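Local coordinates for protein putative efflux transporter (Bacteroides eggerthii, PDB 4L8J) that probably serves as the periplasmic membrane-fusion (adaptor) subunit of an efflux pump, linking an inner-membrane transporter to an outer-membrane channel, at residues L37-S42 with Q148-G153; A63-R68 with R127-L132; K182-K187 with I241-D246; R201-L206 with T218-D223. All blocks are in the same frame, centred on the assembly; numbering follows the deposited sequence.

Contact 1 of 4, residues L37-S42 with Q148-G153; sequences LAFRVS and QRVNSG
Gly-153 N donates to Phe-39 O over 3.1 Å, nearly straight at the hydrogen (167°), and this is the one strong direct bond between segments 37-42 and 148-153. Both belong to the barrel-sandwich (lipoyl-like) domain of an HlyD-type adaptor, where a loop leaving strand 34-38 runs beside the loop leaving strand 149-150. In register Ala-38 lies opposite Gly-153, Arg-40 opposite Ser-152 and Ser-42 opposite Asn-151. A water bridges the backbones by accepting from Phe-39 N and donating to Asn-151 O. The positive phi of Gly-153 favours glycine, and the methyl of Ala-38 rests on its backbone, CB lying 3.5 Å from Gly-153 C. The Phe-39 ring is buried, with Ile-45, Ala-63, Ile-65 and Ile-156 about it, and Val-150 CG2 meets the ring obliquely, 4.2 Å from Phe-39 CD2. On the exposed side two serines reach across in opposite senses. Ser-152 OG, set anti to its own carbonyl carbon (chi1 -58°), gives a weak bond to Arg-40 O at 3.0 Å. In return Ser-42 OG accepts a weak, strongly bent bond from Ser-152 N, 3.3 Å long with 127° at the hydrogen.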
loop_
_atom_site.group_PDB
_atom_site.type_symbol
_atom_site.label_atom_id
_atom_site.label_comp_id
_atom_site.label_asym_id
_atom_site.label_seq_id
_atom_site.Cartn_x
_atom_site.Cartn_y
_atom_site.Cartn_z
ATOM N N LEU A 37 -0.646 -52.175 35.923
ATOM C CA LEU A 37 0.590 -52.914 36.165
ATOM C C LEU A 37 0.280 -54.166 36.908
ATOM O O LEU A 37 -0.517 -54.150 37.840
ATOM C CB LEU A 37 1.622 -52.087 36.941
ATOM C CG LEU A 37 2.368 -51.000 36.185
ATOM C CD1 LEU A 37 3.514 -50.478 37.026
ATOM C CD2 LEU A 37 2.906 -51.518 34.852
ATOM N N ALA A 38 0.882 -55.268 36.489
ATOM C CA ALA A 38 0.630 -56.533 37.153
ATOM C C ALA A 38 1.860 -57.406 37.140
ATOM O O ALA A 38 2.712 -57.256 36.251
ATOM C CB ALA A 38 -0.518 -57.249 36.461
ATOM N N PHE A 39 1.960 -58.308 38.131
ATOM C CA PHE A 39 3.047 -59.288 38.201
ATOM C C PHE A 39 2.844 -60.345 37.094
ATOM O O PHE A 39 1.704 -60.580 36.665
ATOM C CB PHE A 39 3.091 -59.969 39.590
ATOM C CG PHE A 39 3.667 -59.144 40.717
ATOM C CD1 PHE A 39 5.027 -59.173 40.998
ATOM C CD2 PHE A 39 2.842 -58.373 41.525
ATOM C CE1 PHE A 39 5.557 -58.430 42.060
ATOM C CE2 PHE A 39 3.371 -57.634 42.593
ATOM C CZ PHE A 39 4.728 -57.659 42.842
ATOM N N ARG A 40 3.935 -60.960 36.617
ATOM C CA ARG A 40 3.826 -62.010 35.604
ATOM C C ARG A 40 3.818 -63.387 36.311
ATOM O O ARG A 40 3.715 -64.430 35.656
ATOM C CB ARG A 40 4.955 -61.900 34.561
ATOM C CG ARG A 40 4.870 -60.624 33.705
ATOM C CD ARG A 40 6.076 -60.468 32.801
ATOM N NE ARG A 40 6.129 -59.129 32.206
ATOM C CZ ARG A 40 7.220 -58.578 31.678
ATOM N NH1 ARG A 40 8.372 -59.240 31.671
ATOM N NH2 ARG A 40 7.170 -57.355 31.165
ATOM N N VAL A 41 3.942 -63.366 37.654
ATOM C CA VAL A 41 3.959 -64.535 38.548
ATOM C C VAL A 41 2.923 -64.325 39.638
ATOM O O VAL A 41 2.488 -63.199 39.847
ATOM C CB VAL A 41 5.362 -64.851 39.149
ATOM C CG1 VAL A 41 6.290 -65.436 38.097
ATOM C CG2 VAL A 41 5.997 -63.637 39.820
ATOM N N SER A 42 2.538 -65.396 40.333
ATOM C CA SER A 42 1.593 -65.354 41.447
ATOM C C SER A 42 2.361 -65.411 42.756
ATOM O O SER A 42 3.426 -66.036 42.826
ATOM C CB SER A 42 0.601 -66.512 41.357
ATOM O OG SER A 42 -0.178 -66.439 40.172
ATOM N N GLN A 148 -0.846 -58.977 50.858
ATOM C CA GLN A 148 -1.995 -59.523 50.120
ATOM C C GLN A 148 -1.477 -60.496 49.030
ATOM O O GLN A 148 -0.458 -60.228 48.380
ATOM C CB GLN A 148 -2.830 -58.383 49.500
ATOM C CG GLN A 148 -3.900 -58.765 48.461
ATOM C CD GLN A 148 -4.774 -57.595 48.041
ATOM O OE1 GLN A 148 -4.797 -56.527 48.669
ATOM N NE2 GLN A 148 -5.548 -57.773 46.977
ATOM N N ARG A 149 -2.191 -61.620 48.842
ATOM C CA ARG A 149 -1.863 -62.651 47.854
ATOM C C ARG A 149 -2.533 -62.295 46.528
ATOM O O ARG A 149 -3.704 -61.894 46.513
ATOM C CB ARG A 149 -2.277 -64.049 48.367
ATOM C CG ARG A 149 -1.467 -64.489 49.587
ATOM C CD ARG A 149 -1.843 -65.868 50.106
ATOM N NE ARG A 149 -0.869 -66.372 51.080
ATOM C CZ ARG A 149 -0.962 -66.200 52.400
ATOM N NH1 ARG A 149 -1.985 -65.530 52.920
ATOM N NH2 ARG A 149 -0.031 -66.695 53.207
ATOM N N VAL A 150 -1.756 -62.348 45.427
ATOM C CA VAL A 150 -2.203 -61.983 44.077
ATOM C C VAL A 150 -1.806 -63.050 43.050
ATOM O O VAL A 150 -0.876 -63.827 43.283
ATOM C CB VAL A 150 -1.675 -60.580 43.615
ATOM C CG1 VAL A 150 -2.234 -59.453 44.477
ATOM C CG2 VAL A 150 -0.143 -60.531 43.559
ATOM N N ASN A 151 -2.473 -63.014 41.884
ATOM C CA ASN A 151 -2.214 -63.879 40.736
ATOM C C ASN A 151 -1.542 -63.070 39.628
ATOM O O ASN A 151 -1.420 -61.849 39.750
ATOM C CB ASN A 151 -3.533 -64.487 40.213
ATOM C CG ASN A 151 -4.327 -65.259 41.235
ATOM O OD1 ASN A 151 -3.860 -66.251 41.808
ATOM N ND2 ASN A 151 -5.563 -64.828 41.469
ATOM N N SER A 152 -1.133 -63.734 38.537
ATOM C CA SER A 152 -0.564 -63.053 37.378
ATOM C C SER A 152 -1.657 -62.263 36.704
ATOM O O SER A 152 -2.813 -62.692 36.714
ATOM C CB SER A 152 0.036 -64.055 36.397
ATOM O OG SER A 152 1.034 -64.827 37.038
ATOM N N GLY A 153 -1.309 -61.103 36.179
ATOM C CA GLY A 153 -2.271 -60.237 35.510
ATOM C C GLY A 153 -3.184 -59.454 36.430
ATOM O O GLY A 153 -3.895 -58.569 35.959
HETATM O O HOH W 1 -0.288 -59.222 39.713
#

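Contact 2 of 4, residues A63-R68 with R127-L132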
loop_
_atom_site.group_PDB
_atom_site.type_symbol
_atom_site.label_atom_id
_atom_site.label_comp_id
_atom_site.label_asym_id
_atom_site.label_seq_id
_atom_site.Cartn_x
_atom_site.Cartn_y
_atom_site.Cartn_z
ATOM N N ALA A 63 6.315 -52.948 43.433
ATOM C CA ALA A 63 5.893 -53.963 44.391
ATOM C C ALA A 63 6.760 -55.189 44.265
ATOM O O ALA A 63 7.363 -55.400 43.220
ATOM C CB ALA A 63 4.423 -54.335 44.171
ATOM N N ALA A 64 6.842 -55.989 45.332
ATOM C CA ALA A 64 7.591 -57.249 45.295
ATOM C C ALA A 64 6.806 -58.329 45.988
ATOM O O ALA A 64 6.157 -58.058 46.996
ATOM C CB ALA A 64 8.959 -57.095 45.954
ATOM N N ILE A 65 6.848 -59.559 45.441
ATOM C CA ILE A 65 6.208 -60.725 46.076
ATOM C C ILE A 65 7.299 -61.505 46.805
ATOM O O ILE A 65 8.481 -61.343 46.471
ATOM C CB ILE A 65 5.380 -61.628 45.105
ATOM C CG1 ILE A 65 6.244 -62.233 43.992
ATOM C CG2 ILE A 65 4.151 -60.901 44.541
ATOM C CD1 ILE A 65 5.849 -63.648 43.579
ATOM N N ASP A 66 6.908 -62.329 47.817
ATOM C CA ASP A 66 7.803 -63.195 48.586
ATOM C C ASP A 66 8.473 -64.173 47.596
ATOM O O ASP A 66 7.765 -64.952 46.952
ATOM C CB ASP A 66 7.011 -63.942 49.679
ATOM C CG ASP A 66 7.819 -64.735 50.690
ATOM O OD1 ASP A 66 9.062 -64.828 50.529
ATOM O OD2 ASP A 66 7.218 -65.227 51.668
ATOM N N PRO A 67 9.812 -64.060 47.418
ATOM C CA PRO A 67 10.498 -64.883 46.415
ATOM C C PRO A 67 10.844 -66.295 46.874
ATOM O O PRO A 67 11.442 -67.031 46.095
ATOM C CB PRO A 67 11.782 -64.085 46.159
ATOM C CG PRO A 67 12.088 -63.442 47.469
ATOM C CD PRO A 67 10.754 -63.134 48.092
ATOM N N ARG A 68 10.496 -66.662 48.128
ATOM C CA ARG A 68 10.837 -67.928 48.768
ATOM C C ARG A 68 10.656 -69.166 47.872
ATOM O O ARG A 68 11.651 -69.846 47.625
ATOM C CB ARG A 68 10.070 -68.120 50.095
ATOM N N ARG A 127 13.196 -62.950 38.361
ATOM C CA ARG A 127 13.237 -61.539 37.974
ATOM C C ARG A 127 11.851 -60.917 38.167
ATOM O O ARG A 127 11.741 -59.783 38.647
ATOM C CB ARG A 127 13.689 -61.440 36.501
ATOM C CG ARG A 127 13.650 -60.042 35.882
ATOM C CD ARG A 127 13.525 -60.145 34.377
ATOM N NE ARG A 127 12.170 -60.528 33.957
ATOM C CZ ARG A 127 11.902 -61.363 32.954
ATOM N NH1 ARG A 127 12.888 -61.932 32.275
ATOM N NH2 ARG A 127 10.643 -61.644 32.634
ATOM N N ASP A 128 10.788 -61.686 37.844
ATOM C CA ASP A 128 9.406 -61.192 37.910
ATOM C C ASP A 128 8.835 -61.081 39.336
ATOM O O ASP A 128 7.729 -60.554 39.482
ATOM C CB ASP A 128 8.486 -62.025 37.001
ATOM C CG ASP A 128 8.761 -61.794 35.511
ATOM O OD1 ASP A 128 9.509 -60.841 35.183
ATOM O OD2 ASP A 128 8.290 -62.612 34.685
ATOM N N THR A 129 9.604 -61.467 40.381
ATOM C CA THR A 129 9.183 -61.266 41.788
ATOM C C THR A 129 9.210 -59.764 42.132
ATOM O O THR A 129 8.584 -59.348 43.102
ATOM C CB THR A 129 10.042 -62.069 42.770
ATOM O OG1 THR A 129 11.418 -61.684 42.665
ATOM C CG2 THR A 129 9.876 -63.570 42.619
ATOM N N LYS A 130 9.913 -58.947 41.328
ATOM C CA LYS A 130 9.969 -57.488 41.502
ATOM C C LYS A 130 9.240 -56.837 40.362
ATOM O O LYS A 130 9.642 -57.011 39.210
ATOM C CB LYS A 130 11.427 -56.970 41.575
ATOM C CG LYS A 130 12.279 -57.657 42.652
ATOM C CD LYS A 130 12.780 -56.691 43.689
ATOM C CE LYS A 130 13.463 -57.382 44.845
ATOM N NZ LYS A 130 14.886 -57.679 44.545
ATOM N N LEU A 131 8.136 -56.135 40.650
ATOM C CA LEU A 131 7.379 -55.441 39.605
ATOM C C LEU A 131 7.943 -54.017 39.479
ATOM O O LEU A 131 8.008 -53.303 40.469
ATOM C CB LEU A 131 5.884 -55.455 39.952
ATOM C CG LEU A 131 4.915 -54.672 39.058
ATOM C CD1 LEU A 131 4.909 -55.219 37.625
ATOM C CD2 LEU A 131 3.506 -54.703 39.668
ATOM N N LEU A 132 8.427 -53.642 38.299
ATOM C CA LEU A 132 9.071 -52.340 38.084
ATOM C C LEU A 132 8.241 -51.424 37.193
ATOM O O LEU A 132 7.410 -51.914 36.425
ATOM C CB LEU A 132 10.470 -52.547 37.453
ATOM C CG LEU A 132 11.393 -53.606 38.102
ATOM C CD1 LEU A 132 12.664 -53.758 37.307
ATOM C CD2 LEU A 132 11.735 -53.272 39.563
#
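Thr-129 fits its side chain against Ile-65 and Pro-67 at the point where the helical hairpin 68-127 joins the barrel-sandwich domain. Strand 63-65 runs out toward helix 68-95, and strand 130-132, antiparallel to strand 63-65, brings the chain back from helix 102-127. Leu-131 N reaches Ala-63 O at 2.8 Å and Ile-65 N reaches Thr-129 O at 2.9 Å; the return bond, Ala-63 N to Leu-131 O, is weak at 3.4 Å.

The tight part lies at the hairpin root. Ile-65 and Thr-129 cross at about a right angle, CG1 of Ile-65 passing 4.0 Å from Thr-129 CB. With chi1 of 60°, Thr-129 holds OG1 between its backbone N and carbonyl carbon, where it bonds to Met-126 O at the end of the returning helix, while CG2 is left to pack 4.1 Å from Pro-67 CB. Ile-70 of helix 68-95 touches both Ile-65 and Thr-129.

The other side is looser. Ala-64 and Lys-130 form a non-hydrogen-bonded pair, yet the exposed lysine brings only CD near, 4.5 Å from Ala-64 CB. Elsewhere, within the turn that carries Thr-129, Arg-127 grips Asp-128 side-on, NE and NH2 both approaching OD1 from one face of the carboxylate, NH2 at 2.9 Å. Arg-40 also lies close to Arg-127, so the carboxylate probably eases the repulsion between the two arginines. Backbone bonds and the apolar contacts of Ile-65, Thr-129 and Pro-67 thus probably steady the hairpin root, while Lys-130 and Arg-127 keep their charges on exposed residues.

Contact 3 of 4, residues K182-K187 with I241-D246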
loop_
_atom_site.group_PDB
_atom_site.type_symbol
_atom_site.label_atom_id
_atom_site.label_comp_id
_atom_site.label_asym_id
_atom_site.label_seq_id
_atom_site.Cartn_x
_atom_site.Cartn_y
_atom_site.Cartn_z
ATOM N N LYS A 182 6.860 -21.112 8.015
ATOM C CA LYS A 182 8.141 -21.596 8.519
ATOM C C LYS A 182 8.405 -21.025 9.893
ATOM O O LYS A 182 8.174 -19.827 10.152
ATOM C CB LYS A 182 9.291 -21.212 7.557
ATOM N N ASP A 183 8.872 -21.890 10.789
ATOM C CA ASP A 183 9.258 -21.505 12.152
ATOM C C ASP A 183 8.079 -20.911 12.976
ATOM O O ASP A 183 8.323 -20.154 13.917
ATOM C CB ASP A 183 10.471 -20.525 12.138
ATOM C CG ASP A 183 11.680 -20.991 11.307
ATOM O OD1 ASP A 183 12.114 -22.156 11.484
ATOM O OD2 ASP A 183 12.159 -20.201 10.454
ATOM N N ALA A 184 6.813 -21.270 12.645
ATOM C CA ALA A 184 5.641 -20.884 13.454
ATOM C C ALA A 184 5.883 -21.385 14.897
ATOM O O ALA A 184 6.441 -22.476 15.070
ATOM C CB ALA A 184 4.375 -21.516 12.867
ATOM N N THR A 185 5.579 -20.579 15.917
ATOM C CA THR A 185 5.803 -20.993 17.311
ATOM C C THR A 185 4.474 -21.142 18.067
ATOM O O THR A 185 3.473 -20.560 17.672
ATOM C CB THR A 185 6.745 -20.000 18.049
ATOM O OG1 THR A 185 6.105 -18.733 18.158
ATOM C CG2 THR A 185 8.127 -19.862 17.372
ATOM N N PHE A 186 4.479 -21.927 19.146
ATOM C CA PHE A 186 3.328 -22.171 20.024
ATOM C C PHE A 186 3.739 -21.909 21.439
ATOM O O PHE A 186 4.732 -22.481 21.898
ATOM C CB PHE A 186 2.792 -23.621 19.900
ATOM C CG PHE A 186 2.499 -24.099 18.500
ATOM C CD1 PHE A 186 3.507 -24.617 17.700
ATOM C CD2 PHE A 186 1.213 -24.022 17.976
ATOM C CE1 PHE A 186 3.233 -25.062 16.402
ATOM C CE2 PHE A 186 0.935 -24.482 16.686
ATOM C CZ PHE A 186 1.945 -24.991 15.908
ATOM N N LYS A 187 2.992 -21.039 22.125
ATOM C CA LYS A 187 3.227 -20.709 23.532
ATOM C C LYS A 187 1.937 -20.979 24.292
ATOM O O LYS A 187 0.871 -20.519 23.870
ATOM C CB LYS A 187 3.699 -19.251 23.710
ATOM C CG LYS A 187 4.952 -18.863 22.915
ATOM C CD LYS A 187 6.259 -19.217 23.614
ATOM C CE LYS A 187 7.468 -18.889 22.762
ATOM N NZ LYS A 187 7.780 -19.985 21.810
ATOM N N ILE A 241 -3.524 -21.137 23.661
ATOM C CA ILE A 241 -2.392 -21.417 22.759
ATOM C C ILE A 241 -2.190 -20.194 21.911
ATOM O O ILE A 241 -3.076 -19.811 21.144
ATOM C CB ILE A 241 -2.518 -22.692 21.892
ATOM C CG1 ILE A 241 -2.834 -23.922 22.777
ATOM C CG2 ILE A 241 -1.227 -22.928 21.077
ATOM C CD1 ILE A 241 -4.254 -24.257 22.847
ATOM N N ARG A 242 -1.021 -19.590 22.031
ATOM C CA ARG A 242 -0.673 -18.434 21.202
ATOM C C ARG A 242 0.189 -18.944 20.050
ATOM O O ARG A 242 1.249 -19.522 20.288
ATOM C CB ARG A 242 0.051 -17.358 22.060
ATOM C CG ARG A 242 0.902 -16.303 21.318
ATOM C CD ARG A 242 0.151 -15.271 20.508
ATOM N NE ARG A 242 -0.922 -14.572 21.231
ATOM C CZ ARG A 242 -0.806 -13.401 21.852
ATOM N NH1 ARG A 242 0.373 -12.795 21.928
ATOM N NH2 ARG A 242 -1.864 -12.831 22.409
ATOM N N LEU A 243 -0.314 -18.827 18.819
ATOM C CA LEU A 243 0.412 -19.179 17.595
ATOM C C LEU A 243 1.028 -17.904 17.030
ATOM O O LEU A 243 0.283 -16.946 16.847
ATOM C CB LEU A 243 -0.542 -19.830 16.551
ATOM C CG LEU A 243 0.004 -20.027 15.103
ATOM C CD1 LEU A 243 1.020 -21.132 15.042
ATOM C CD2 LEU A 243 -1.134 -20.341 14.126
ATOM N N ALA A 244 2.361 -17.870 16.781
ATOM C CA ALA A 244 3.073 -16.711 16.178
ATOM C C ALA A 244 3.748 -17.148 14.893
ATOM O O ALA A 244 4.550 -18.101 14.884
ATOM C CB ALA A 244 4.103 -16.113 17.128
ATOM N N SER A 245 3.343 -16.510 13.790
ATOM C CA SER A 245 3.843 -16.857 12.477
ATOM C C SER A 245 4.353 -15.625 11.734
ATOM O O SER A 245 3.568 -14.712 11.459
ATOM C CB SER A 245 2.737 -17.515 11.641
ATOM O OG SER A 245 2.129 -18.626 12.278
ATOM N N ASP A 246 5.638 -15.636 11.336
ATOM C CA ASP A 246 6.147 -14.557 10.497
ATOM C C ASP A 246 5.809 -14.932 9.055
ATOM O O ASP A 246 6.396 -15.859 8.515
ATOM C CB ASP A 246 7.647 -14.284 10.715
ATOM C CG ASP A 246 8.147 -13.013 10.029
ATOM O OD1 ASP A 246 7.457 -12.515 9.115
ATOM O OD2 ASP A 246 9.238 -12.536 10.389
HETATM O O HOH W 2 8.112 -17.904 8.410
HETATM O O HOH W 3 7.399 -17.907 11.828
HETATM O O HOH W 4 3.757 -18.188 19.823
#
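Four backbone hydrogen bonds join segments 182-187 and 241-246 as antiparallel neighbours in the six-stranded beta-barrel of this adaptor. Arg-242 N to Lys-187 O is the shortest, at 2.8 Å and almost linear (178°), and Lys-187 N answers to Arg-242 O. Thr-185 and Ala-244 repeat the exchange, with Thr-185 N lying 2.9 Å from Ala-244 O. Toward Lys-182, before strand 185-187 begins, the chain draws away from Asp-246 and water takes over: two molecules each donate to Lys-182 O, one donating also to Asp-246 O and the other accepting from Asp-246 N. A further water joins Thr-185 OG1 to Arg-242 O.

On the face carrying Thr-185 and Ala-244, the hydroxyl lies alongside the methyl, OG1 3.5 Å from Ala-244 CB. The buried face holds Phe-186 and Leu-243 side by side, pointing the same way. Leu-243, its CG anti to the backbone N (chi1 169°), brings CD1 obliquely to the ring in an off-centre CH-pi contact, 4.2 Å from the centroid and 3.7 Å from Phe-186 CE2. Ile-241 CG2 comes instead to the ring edge, 4.1 Å from Phe-186 CD2. With the ring gone, as with an alanine in place of Phe-186, Leu-243 CD1 and Ile-241 CG2 would probably lose the surface they share, and a gap is likely to open between them.

Helix 176-180 lies against this face, Leu-179 touching Phe-186 and Leu-178 touching Leu-243, while Phe-169 of strand 166-171 meets Phe-186 as well. Strand 238-246 pairs onward with strand 20-29, to which Arg-242 adds a salt bridge with Asp-24, and strand 185-190 pairs onward with strand 198-205.

Contact 4 of 4, residues R201-L206 with T218-D223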
loop_
_atom_site.group_PDB
_atom_site.type_symbol
_atom_site.label_atom_id
_atom_site.label_comp_id
_atom_site.label_asym_id
_atom_site.label_seq_id
_atom_site.Cartn_x
_atom_site.Cartn_y
_atom_site.Cartn_z
ATOM N N ARG A 201 5.962 -27.544 21.349
ATOM C CA ARG A 201 6.340 -27.889 19.995
ATOM C C ARG A 201 5.201 -28.613 19.299
ATOM O O ARG A 201 4.417 -29.309 19.938
ATOM C CB ARG A 201 7.639 -28.725 19.957
ATOM C CG ARG A 201 7.542 -30.078 20.650
ATOM C CD ARG A 201 8.713 -30.986 20.301
ATOM N NE ARG A 201 8.301 -32.391 20.368
ATOM C CZ ARG A 201 8.298 -33.110 21.482
ATOM N NH1 ARG A 201 8.719 -32.579 22.622
ATOM N NH2 ARG A 201 7.868 -34.366 21.468
ATOM N N LEU A 202 5.173 -28.528 17.969
ATOM C CA LEU A 202 4.187 -29.234 17.182
ATOM C C LEU A 202 4.393 -30.733 17.256
ATOM O O LEU A 202 5.500 -31.203 17.010
ATOM C CB LEU A 202 4.266 -28.788 15.709
ATOM C CG LEU A 202 3.277 -29.457 14.759
ATOM C CD1 LEU A 202 1.801 -29.151 15.167
ATOM C CD2 LEU A 202 3.543 -29.025 13.344
ATOM N N GLU A 203 3.326 -31.489 17.526
ATOM C CA GLU A 203 3.446 -32.923 17.446
ATOM C C GLU A 203 2.921 -33.353 16.084
ATOM O O GLU A 203 3.577 -34.118 15.380
ATOM C CB GLU A 203 2.735 -33.665 18.584
ATOM C CG GLU A 203 2.948 -35.171 18.424
ATOM C CD GLU A 203 2.373 -36.107 19.465
ATOM O OE1 GLU A 203 1.152 -36.037 19.727
ATOM O OE2 GLU A 203 3.134 -36.972 19.958
ATOM N N GLU A 204 1.734 -32.841 15.706
ATOM C CA GLU A 204 1.071 -33.166 14.446
ATOM C C GLU A 204 -0.230 -32.380 14.290
ATOM O O GLU A 204 -0.747 -31.858 15.263
ATOM C CB GLU A 204 0.741 -34.669 14.370
ATOM C CG GLU A 204 -0.249 -35.087 15.450
ATOM C CD GLU A 204 -0.392 -36.570 15.691
ATOM O OE1 GLU A 204 0.636 -37.285 15.661
ATOM O OE2 GLU A 204 -1.532 -37.008 15.965
ATOM N N TYR A 205 -0.754 -32.316 13.072
ATOM C CA TYR A 205 -2.073 -31.740 12.820
ATOM C C TYR A 205 -2.690 -32.475 11.656
ATOM O O TYR A 205 -1.958 -32.893 10.749
ATOM C CB TYR A 205 -2.089 -30.206 12.642
ATOM C CG TYR A 205 -1.331 -29.617 11.468
ATOM C CD1 TYR A 205 -1.920 -29.521 10.208
ATOM C CD2 TYR A 205 -0.088 -29.011 11.653
ATOM C CE1 TYR A 205 -1.251 -28.918 9.135
ATOM C CE2 TYR A 205 0.573 -28.371 10.601
ATOM C CZ TYR A 205 -0.002 -28.344 9.339
ATOM O OH TYR A 205 0.668 -27.729 8.312
ATOM N N LEU A 206 -4.020 -32.680 11.701
ATOM C CA LEU A 206 -4.730 -33.362 10.624
ATOM C C LEU A 206 -5.078 -32.335 9.540
ATOM O O LEU A 206 -5.890 -31.433 9.783
ATOM C CB LEU A 206 -5.985 -34.080 11.158
ATOM C CG LEU A 206 -6.753 -34.958 10.152
ATOM C CD1 LEU A 206 -5.891 -36.152 9.639
ATOM C CD2 LEU A 206 -8.058 -35.461 10.748
ATOM N N THR A 218 -2.183 -31.131 17.608
ATOM C CA THR A 218 -1.635 -31.626 18.868
ATOM C C THR A 218 -0.268 -30.989 19.058
ATOM O O THR A 218 0.546 -30.990 18.142
ATOM C CB THR A 218 -1.595 -33.163 18.943
ATOM O OG1 THR A 218 -2.913 -33.642 18.725
ATOM C CG2 THR A 218 -1.166 -33.651 20.318
ATOM N N ILE A 219 -0.031 -30.424 20.245
ATOM C CA ILE A 219 1.237 -29.826 20.593
ATOM C C ILE A 219 1.724 -30.494 21.892
ATOM O O ILE A 219 0.917 -31.082 22.612
ATOM C CB ILE A 219 1.185 -28.277 20.698
ATOM C CG1 ILE A 219 0.170 -27.806 21.785
ATOM C CG2 ILE A 219 0.916 -27.624 19.330
ATOM C CD1 ILE A 219 0.266 -26.275 22.128
ATOM N N ILE A 220 3.039 -30.420 22.170
ATOM C CA ILE A 220 3.640 -30.978 23.386
ATOM C C ILE A 220 4.463 -29.891 24.073
ATOM O O ILE A 220 5.196 -29.147 23.412
ATOM C CB ILE A 220 4.474 -32.255 23.105
ATOM C CG1 ILE A 220 3.600 -33.352 22.496
ATOM C CG2 ILE A 220 5.166 -32.782 24.393
ATOM C CD1 ILE A 220 4.397 -34.401 21.772
ATOM N N ILE A 221 4.321 -29.782 25.397
ATOM C CA ILE A 221 5.103 -28.819 26.181
ATOM C C ILE A 221 6.581 -29.212 26.076
ATOM O O ILE A 221 6.943 -30.392 26.254
ATOM C CB ILE A 221 4.606 -28.736 27.649
ATOM C CG1 ILE A 221 3.117 -28.270 27.718
ATOM C CG2 ILE A 221 5.530 -27.839 28.495
ATOM C CD1 ILE A 221 2.857 -26.793 27.386
ATOM N N ASP A 222 7.403 -28.229 25.693
ATOM C CA ASP A 222 8.830 -28.376 25.471
ATOM C C ASP A 222 9.508 -27.161 26.062
ATOM O O ASP A 222 9.852 -26.206 25.351
ATOM C CB ASP A 222 9.099 -28.523 23.969
ATOM C CG ASP A 222 10.499 -28.983 23.633
ATOM O OD1 ASP A 222 11.305 -29.172 24.573
ATOM O OD2 ASP A 222 10.786 -29.176 22.429
ATOM N N ASP A 223 9.601 -27.157 27.388
ATOM C CA ASP A 223 10.120 -26.030 28.141
ATOM C C ASP A 223 10.726 -26.523 29.448
ATOM O O ASP A 223 10.049 -27.213 30.213
ATOM C CB ASP A 223 8.982 -25.011 28.408
ATOM C CG ASP A 223 9.452 -23.630 28.795
ATOM O OD1 ASP A 223 10.328 -23.527 29.683
ATOM O OD2 ASP A 223 8.896 -22.646 28.265
HETATM O O HOH W 5 8.967 -32.227 25.143
#
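Arg-201 lays its guanidinium over Ile-220, whose CB sits under one face of the group toward its rim, while Ile-220 CD1 approaches NH2 at 3.5 Å. The two side chains run side by side in a beta hairpin of the barrel, strand 198-205 against strand 215-221, interrupted by a classic bulge. Arg-201 and Ile-220 exchange short backbone bonds, Arg-201 N to Ile-220 O being 2.7 Å. At the bulge Glu-203 and Glu-204 both face Thr-218, and both their N-H groups reach Thr-218 O from the same face of its carbonyl plane, that of Glu-203 at 2.9 Å. Thr-218 N then bonds to Glu-204 O at 2.8 Å, restoring the pairing.

Glu-203 runs out extended, CG anti to its backbone N (chi1 -179°), alongside Thr-218 and obliquely across Ile-220. This places OE1 3.4 Å from Thr-218 CG2 and presents OE1 to Arg-166 for a salt bridge. A lysine in place of Glu-203 is likely to leave Arg-166 without its carboxylate and to set two positive charges against each other.

Asp-222 stands at the guanidinium edge, its carboxylate plane turned 90° from that of Arg-201. Their salt bridge is long, and the aliphatic part of the arginine comes nearer: Arg-201 CD lies 3.5 Å from Asp-222 OD2.

Overall arrangement
The four contacts fall into two pairs in an elongated chain. Contacts 1 and 2, with centres about 9 Å apart, lie in the barrel-sandwich domain and both reach the sheet of strands 61-65, 130-132 and 149-150, though segment 37-42 comes off strand 34-38 of another sheet; the Phe-39 ring of contact 1 packs on the backbone of contact 2. Contact 2 falls within the chain interval spanned by contact 1 and brackets the helical hairpin. Contacts 3 and 4, centres about 11 Å apart, follow in the six-stranded barrel, with contact 4 inside the interval of contact 3; Ile-219 packs against Phe-186 and Ile-241. Centres of different pairs are about 37 to 49 Å apart, consistent with successive modules of a long membrane-fusion protein.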